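Local coordinates for 14 kDa fatty acid-binding protein (Schistosoma mansoni, PDB 1VYF) that binds long-chain fatty acids such as oleic and arachidonic acid inside a beta-barrel and may transport them in the cytoplasm, at residues A[4-9]-A[109-114]; A[42-45]-A[50-53]; A[72-75]-A[81-84]. One frame throughout, in Å; residues are numbered along the deposited sequence.

Contact 1 of 3, residues A[4-9]-A[109-114]; sequences SSFLGK and REVDGD
The chain leading into the first barrel strand, 8-16, lays S5 and F6 against V111 and R109 of strand 104-112. V111 is shared between the two partners. Its CG2 methyl sits over the centre of the F6 ring. This is a CH-pi contact, with V111 CG2 3.6 Å from the F6 ring centroid and only 1° off the ring normal. All six ring carbons are therefore about equally far from the methyl. The other branch goes to S5, with V111 CG1 3.6 Å from S5 O. With V111 CG1 anti to the backbone N (chi1 171°), one methyl is set for each partner. R109 meets the same ring at its edge. There R109 O lies in the ring plane, 3.5 Å from F6 CZ, and R109 CB is 3.9 Å from F6 CE2. Within the fatty acid-binding protein barrel, F6 lies among strands 41-47, 50-56, 93-99 and 115-122, touching M51, L94 and M116. Its ring makes an edge-to-face contact with F44. No direct hydrogen bond joins the segments. A water bridges them instead, 3.0 Å from S5 OG, and donates to V111 O at 3.2 Å. Beyond the ring the R109 chain runs extended and leads away from F6, its guanidinium plane turned 69° from the ring. Its NH2 is hydrogen-bonded to O1 of the bound oleic acid and its NH1 to Q96 OE1. On the other segment, S5 O accepts from R133 NH2, and F6 O from W10 NE1.

Contact 2 of 3, residues A[42-45]-A[50-53]; sequences VTFT and KMTM
T45 and T52 are a hydrogen-bonded pair of the antiparallel hairpin made by strands 41-47 and 50-56. Each backbone donates once to the other and accepts once. T45 N gives to T52 O at 3.1 Å, with the donor in the carbonyl plane. T52 N gives to T45 O at 3.0 Å, almost straight (N-H...O 175°), with the donor tilted from the T45 carbonyl plane. T52 O also receives a CA-H...O contact from F44 CA at 3.3 Å. T43 O faces M53 CA in the same way at 3.4 Å, and the backbone of T43 is hydrogen-bonded to that of L54. The threonine hydroxyls are hydrogen-bonded outside the pair, T45 OG1 with D47 OD2 and T52 OG1 with T65 OG1. On the other face, F44 and M53 form the non-hydrogen-bonded pair and their side chains run alongside each other. M53 SD reaches F44 CZ at 3.6 Å, a Met-aromatic contact met obliquely. M51 SD adds a second, 3.9 Å from F44 CD2. M53 CG stands anti to its N (chi1 -175°), which brings it 3.5 Å from V42 CG1, a tight fit. M53 also touches R109 of the ligand site. Strand 41-47 bonds on to strand 8-16 through V42 with W10 and F44 with G8, while strand 50-56 bonds to strand 62-66 through M51 with F66 and M53 with C64.

Contact 3 of 3, residues A[72-75]-A[81-84]; sequences FDEK and NVKS
E74 and S84 make the side-chain hydrogen bond of this contact. S84 OG donates a hydrogen bond to E74 OE1 at 2.8 Å. The hydroxyl comes in on the anti side of the carboxylate oxygen, 22° out of its plane. E74 OE1 also accepts from Q98 NE2, so two donors hold this oxygen. The S84 CB carbon lies over one face of the F72 ring, displaced toward the rim, 4.1 Å from the ring centroid. F72 reaches that place because its CG sits between the backbone N and the carbonyl carbon (chi1 68°). Next along the same face, V82 CG2 packs on E74 CB at 3.7 Å. The two segments are the arms of an antiparallel beta hairpin, strands 72-75 and 81-88. In this family the barrel shows a gap between its fourth and fifth strands, and strand 72-75 is an outermost strand of the sheet, here bonded to strand 81-88. Four backbone bonds tie the arms. Two join F72 and S84, with F72 N to S84 O at 2.8 Å. Two join E74 and V82, with V82 N to E74 O at 2.9 Å. The face carrying D73, K75, N81 and K83 is quite different. All four are exposed. K75 and N81 lie against each other, while D73 and K83 touch little. The nearest approach among them is K75 CG to N81 OD1, 3.8 Å, a loose contact without a hydrogen bond. D73 and K83 face each other as a pair, yet the K83 chain leads away, and K83 NZ has a long, weak ion pair with E71.

How the contacts relate
All three contacts reach one antiparallel sheet, rolled into the fatty acid-binding barrel. Along the chain the order is 4-9, then the hairpin of contact 2, then the hairpin of contact 3, and last 109-114. Contact 1 thus joins the two ends of this span. Contacts 1 and 2 touch, with centres 11 Å apart, because strands 8-16 and 41-47 are neighbours. Contact 3 lies farther off: its centre is 16 Å from that of contact 2 and 24 Å from that of contact 1. Contacts 1 and 3 lie on opposite sides of the chain's centre. Contacts 1 and 2 meet beside the oleic acid carboxylate, where R109 packs on M53.

Contact 1 of 3, residues A[4-9]-A[109-114]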
loop_
_atom_site.group_PDB
_atom_site.type_symbol
_atom_site.label_atom_id
_atom_site.label_comp_id
_atom_site.label_asym_id
_atom_site.label_seq_id
_atom_site.Cartn_x
_atom_site.Cartn_y
_atom_site.Cartn_z
ATOM N N SER A 4 2.639 16.663 1.023
ATOM C CA SER A 4 3.521 17.043 -0.073
ATOM C C SER A 4 4.759 16.143 -0.243
ATOM O O SER A 4 5.288 16.010 -1.354
ATOM C CB SER A 4 3.959 18.516 0.089
ATOM O OG SER A 4 4.761 18.710 1.242
ATOM N N SER A 5 5.237 15.536 0.845
ATOM C CA SER A 5 6.422 14.675 0.751
ATOM C C SER A 5 6.122 13.349 0.035
ATOM O O SER A 5 7.045 12.696 -0.451
ATOM C CB SER A 5 7.067 14.427 2.129
ATOM O OG SER A 5 6.180 13.771 3.018
ATOM N N PHE A 6 4.854 12.959 -0.026
ATOM C CA PHE A 6 4.436 11.743 -0.760
ATOM C C PHE A 6 4.360 11.893 -2.262
ATOM O O PHE A 6 4.357 10.906 -2.983
ATOM C CB PHE A 6 3.037 11.314 -0.316
ATOM C CG PHE A 6 3.025 10.495 0.937
ATOM C CD1 PHE A 6 3.027 11.109 2.171
ATOM C CD2 PHE A 6 2.941 9.105 0.880
ATOM C CE1 PHE A 6 3.008 10.352 3.314
ATOM C CE2 PHE A 6 2.927 8.361 2.019
ATOM C CZ PHE A 6 2.974 8.985 3.235
ATOM N N LEU A 7 4.215 13.135 -2.737
ATOM C CA LEU A 7 3.877 13.399 -4.133
ATOM C C LEU A 7 4.980 13.025 -5.074
ATOM O O LEU A 7 6.122 13.351 -4.854
ATOM C CB LEU A 7 3.529 14.875 -4.326
ATOM C CG LEU A 7 2.422 15.416 -3.428
ATOM C CD1 LEU A 7 2.192 16.887 -3.781
ATOM C CD2 LEU A 7 1.168 14.640 -3.591
ATOM N N GLY A 8 4.614 12.349 -6.154
ATOM C CA GLY A 8 5.568 11.871 -7.125
ATOM C C GLY A 8 5.527 10.349 -7.243
ATOM O O GLY A 8 4.527 9.707 -6.903
ATOM N N LYS A 9 6.625 9.777 -7.702
ATOM C CA LYS A 9 6.696 8.354 -7.990
ATOM C C LYS A 9 7.731 7.653 -7.139
ATOM O O LYS A 9 8.775 8.235 -6.799
ATOM C CB LYS A 9 7.090 8.130 -9.444
ATOM C CG LYS A 9 6.080 8.559 -10.446
ATOM C CD LYS A 9 6.365 7.839 -11.805
ATOM C CE LYS A 9 5.265 8.101 -12.785
ATOM N NZ LYS A 9 5.843 8.899 -13.879
ATOM N N ARG A 109 2.431 3.847 5.755
ATOM C CA ARG A 109 3.361 4.406 4.789
ATOM C C ARG A 109 3.933 5.669 5.375
ATOM O O ARG A 109 3.195 6.600 5.745
ATOM C CB ARG A 109 2.655 4.728 3.491
ATOM C CG ARG A 109 1.999 3.517 2.832
ATOM C CD ARG A 109 1.461 3.777 1.470
ATOM N NE ARG A 109 1.157 2.562 0.744
ATOM C CZ ARG A 109 0.018 1.891 0.779
ATOM N NH1 ARG A 109 -0.994 2.304 1.514
ATOM N NH2 ARG A 109 -0.103 0.795 0.049
ATOM N N GLU A 110 5.245 5.714 5.495
ATOM C CA GLU A 110 5.883 6.856 6.095
ATOM C C GLU A 110 7.026 7.300 5.206
ATOM O O GLU A 110 7.818 6.476 4.831
ATOM C CB GLU A 110 6.402 6.461 7.474
ATOM C CG GLU A 110 7.183 7.555 8.195
ATOM C CD GLU A 110 7.212 7.403 9.704
ATOM O OE1 GLU A 110 6.927 6.301 10.217
ATOM O OE2 GLU A 110 7.490 8.412 10.388
ATOM N N VAL A 111 7.106 8.594 4.922
ATOM C CA VAL A 111 8.125 9.148 4.025
ATOM C C VAL A 111 9.191 9.788 4.862
ATOM O O VAL A 111 8.903 10.590 5.755
ATOM C CB VAL A 111 7.554 10.186 3.044
ATOM C CG1 VAL A 111 8.661 10.902 2.276
ATOM C CG2 VAL A 111 6.607 9.506 2.066
ATOM N N ASP A 112 10.435 9.404 4.591
ATOM C CA ASP A 112 11.606 9.996 5.230
ATOM C C ASP A 112 12.644 10.258 4.176
ATOM O O ASP A 112 13.379 9.357 3.762
ATOM C CB ASP A 112 12.193 9.066 6.281
ATOM C CG ASP A 112 13.419 9.683 6.994
ATOM O OD1 ASP A 112 14.115 8.970 7.758
ATOM O OD2 ASP A 112 13.739 10.867 6.855
ATOM N N GLY A 113 12.669 11.489 3.684
ATOM C CA GLY A 113 13.605 11.839 2.630
ATOM C C GLY A 113 13.305 11.103 1.341
ATOM O O GLY A 113 12.229 11.296 0.753
ATOM N N ASP A 114 14.255 10.296 0.879
ATOM C CA ASP A 114 14.062 9.528 -0.336
ATOM C C ASP A 114 13.595 8.108 -0.151
ATOM O O ASP A 114 13.600 7.366 -1.129
ATOM C CB ASP A 114 15.322 9.549 -1.190
ATOM C CG ASP A 114 15.597 10.932 -1.734
ATOM O OD1 ASP A 114 14.624 11.719 -1.968
ATOM O OD2 ASP A 114 16.753 11.310 -1.927
HETATM O O HOH W 1 8.359 13.624 5.037
#

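Contact 2 of 3, residues A[42-45]-A[50-53]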
loop_
_atom_site.group_PDB
_atom_site.type_symbol
_atom_site.label_atom_id
_atom_site.label_comp_id
_atom_site.label_asym_id
_atom_site.label_seq_id
_atom_site.Cartn_x
_atom_site.Cartn_y
_atom_site.Cartn_z
ATOM N N VAL A 42 4.812 3.194 -7.645
ATOM C CA VAL A 42 3.646 3.797 -6.999
ATOM C C VAL A 42 3.724 5.329 -7.180
ATOM O O VAL A 42 4.740 5.949 -6.955
ATOM C CB VAL A 42 3.538 3.392 -5.521
ATOM C CG1 VAL A 42 2.347 4.041 -4.844
ATOM C CG2 VAL A 42 3.403 1.877 -5.388
ATOM N N THR A 43 2.640 5.915 -7.648
ATOM C CA THR A 43 2.559 7.348 -7.881
ATOM C C THR A 43 1.491 7.929 -6.962
ATOM O O THR A 43 0.373 7.444 -6.926
ATOM C CB THR A 43 2.204 7.627 -9.358
ATOM O OG1 THR A 43 3.185 7.048 -10.234
ATOM C CG2 THR A 43 2.231 9.125 -9.690
ATOM N N PHE A 44 1.802 9.010 -6.261
ATOM C CA PHE A 44 0.798 9.721 -5.456
ATOM C C PHE A 44 0.541 11.106 -6.063
ATOM O O PHE A 44 1.473 11.808 -6.410
ATOM C CB PHE A 44 1.270 9.946 -4.014
ATOM C CG PHE A 44 1.371 8.679 -3.192
ATOM C CD1 PHE A 44 2.531 7.949 -3.165
ATOM C CD2 PHE A 44 0.295 8.239 -2.437
ATOM C CE1 PHE A 44 2.615 6.756 -2.405
ATOM C CE2 PHE A 44 0.376 7.043 -1.677
ATOM C CZ PHE A 44 1.539 6.325 -1.660
ATOM N N THR A 45 -0.721 11.481 -6.168
ATOM C CA THR A 45 -1.097 12.880 -6.444
ATOM C C THR A 45 -2.129 13.282 -5.410
ATOM O O THR A 45 -2.809 12.437 -4.833
ATOM C CB THR A 45 -1.654 13.055 -7.875
ATOM O OG1 THR A 45 -2.907 12.378 -8.004
ATOM C CG2 THR A 45 -0.799 12.366 -8.867
ATOM N N LYS A 50 -8.817 14.977 -1.843
ATOM C CA LYS A 50 -8.633 13.597 -2.295
ATOM C C LYS A 50 -7.189 13.300 -2.636
ATOM O O LYS A 50 -6.546 14.085 -3.312
ATOM C CB LYS A 50 -9.483 13.341 -3.546
ATOM C CG LYS A 50 -10.992 13.605 -3.348
ATOM C CD LYS A 50 -11.862 12.453 -3.864
ATOM C CE LYS A 50 -12.184 11.436 -2.743
ATOM N NZ LYS A 50 -12.970 10.227 -3.194
ATOM N N MET A 51 -6.696 12.143 -2.186
ATOM C CA MET A 51 -5.423 11.595 -2.630
ATOM C C MET A 51 -5.676 10.411 -3.554
ATOM O O MET A 51 -6.610 9.640 -3.330
ATOM C CB MET A 51 -4.640 11.097 -1.424
ATOM C CG MET A 51 -3.301 10.490 -1.764
ATOM S SD MET A 51 -2.307 10.217 -0.254
ATOM C CE MET A 51 -1.085 11.376 -0.459
ATOM N N THR A 52 -4.829 10.268 -4.564
ATOM C CA THR A 52 -4.849 9.127 -5.468
ATOM C C THR A 52 -3.506 8.408 -5.491
ATOM O O THR A 52 -2.464 9.021 -5.703
ATOM C CB THR A 52 -5.278 9.571 -6.896
ATOM O OG1 THR A 52 -6.637 10.034 -6.858
ATOM C CG2 THR A 52 -5.341 8.372 -7.841
ATOM N N MET A 53 -3.551 7.094 -5.266
ATOM C CA MET A 53 -2.374 6.249 -5.373
ATOM C C MET A 53 -2.492 5.311 -6.578
ATOM O O MET A 53 -3.398 4.531 -6.655
ATOM C CB MET A 53 -2.242 5.434 -4.084
ATOM C CG MET A 53 -0.980 4.590 -4.023
ATOM S SD MET A 53 -0.862 3.690 -2.412
ATOM C CE MET A 53 -1.421 2.105 -2.918
#

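Contact 3 of 3, residues A[72-75]-A[81-84]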
loop_
_atom_site.group_PDB
_atom_site.type_symbol
_atom_site.label_atom_id
_atom_site.label_comp_id
_atom_site.label_asym_id
_atom_site.label_seq_id
_atom_site.Cartn_x
_atom_site.Cartn_y
_atom_site.Cartn_z
ATOM N N PHE A 72 -14.229 3.409 2.182
ATOM C CA PHE A 72 -14.486 3.188 0.775
ATOM C C PHE A 72 -14.277 1.727 0.389
ATOM O O PHE A 72 -13.603 0.958 1.089
ATOM C CB PHE A 72 -13.629 4.120 -0.083
ATOM C CG PHE A 72 -12.126 3.819 -0.050
ATOM C CD1 PHE A 72 -11.294 4.441 0.887
ATOM C CD2 PHE A 72 -11.552 2.965 -0.982
ATOM C CE1 PHE A 72 -9.914 4.189 0.903
ATOM C CE2 PHE A 72 -10.169 2.725 -0.980
ATOM C CZ PHE A 72 -9.361 3.336 -0.027
ATOM N N ASP A 73 -14.875 1.342 -0.727
ATOM C CA ASP A 73 -14.776 -0.022 -1.207
ATOM C C ASP A 73 -13.585 -0.136 -2.155
ATOM O O ASP A 73 -13.337 0.743 -2.984
ATOM C CB ASP A 73 -16.075 -0.461 -1.913
ATOM C CG ASP A 73 -17.231 -0.663 -0.949
ATOM O OD1 ASP A 73 -17.011 -1.022 0.225
ATOM O OD2 ASP A 73 -18.408 -0.480 -1.284
ATOM N N GLU A 74 -12.866 -1.242 -2.020
ATOM C CA GLU A 74 -11.603 -1.473 -2.713
ATOM C C GLU A 74 -11.554 -2.937 -3.108
ATOM O O GLU A 74 -12.035 -3.794 -2.377
ATOM C CB GLU A 74 -10.407 -1.140 -1.787
ATOM C CG GLU A 74 -9.081 -0.912 -2.511
ATOM C CD GLU A 74 -7.851 -1.051 -1.621
ATOM O OE1 GLU A 74 -7.951 -0.729 -0.398
ATOM O OE2 GLU A 74 -6.784 -1.499 -2.158
ATOM N N LYS A 75 -11.005 -3.212 -4.291
ATOM C CA LYS A 75 -10.575 -4.556 -4.665
ATOM C C LYS A 75 -9.035 -4.548 -4.696
ATOM O O LYS A 75 -8.418 -3.693 -5.356
ATOM C CB LYS A 75 -11.137 -4.975 -6.027
ATOM C CG LYS A 75 -11.007 -6.494 -6.283
ATOM C CD LYS A 75 -11.161 -6.887 -7.767
ATOM C CE LYS A 75 -12.404 -7.747 -7.986
ATOM N NZ LYS A 75 -12.395 -8.392 -9.337
ATOM N N ASN A 81 -12.286 -8.275 -2.178
ATOM C CA ASN A 81 -13.093 -7.088 -1.913
ATOM C C ASN A 81 -13.014 -6.748 -0.431
ATOM O O ASN A 81 -13.277 -7.590 0.441
ATOM C CB ASN A 81 -14.553 -7.302 -2.324
ATOM C CG ASN A 81 -14.705 -7.484 -3.813
ATOM O OD1 ASN A 81 -14.386 -6.592 -4.598
ATOM N ND2 ASN A 81 -15.169 -8.657 -4.213
ATOM N N VAL A 82 -12.622 -5.517 -0.160
ATOM C CA VAL A 82 -12.326 -5.055 1.185
ATOM C C VAL A 82 -12.934 -3.665 1.401
ATOM O O VAL A 82 -13.195 -2.922 0.443
ATOM C CB VAL A 82 -10.780 -5.031 1.421
ATOM C CG1 VAL A 82 -10.181 -6.407 1.130
ATOM C CG2 VAL A 82 -10.099 -3.964 0.539
ATOM N N LYS A 83 -13.188 -3.350 2.665
ATOM C CA LYS A 83 -13.557 -2.013 3.102
ATOM C C LYS A 83 -12.304 -1.382 3.659
ATOM O O LYS A 83 -11.714 -1.928 4.607
ATOM C CB LYS A 83 -14.591 -2.055 4.246
ATOM C CG LYS A 83 -15.779 -3.001 4.076
ATOM C CD LYS A 83 -16.626 -3.043 5.395
ATOM C CE LYS A 83 -15.917 -3.762 6.587
ATOM N NZ LYS A 83 -15.311 -2.818 7.633
ATOM N N SER A 84 -11.905 -0.251 3.086
ATOM C CA SER A 84 -10.733 0.460 3.521
ATOM C C SER A 84 -10.990 1.885 3.991
ATOM O O SER A 84 -11.948 2.532 3.604
ATOM C CB SER A 84 -9.696 0.479 2.379
ATOM O OG SER A 84 -9.541 -0.823 1.862
#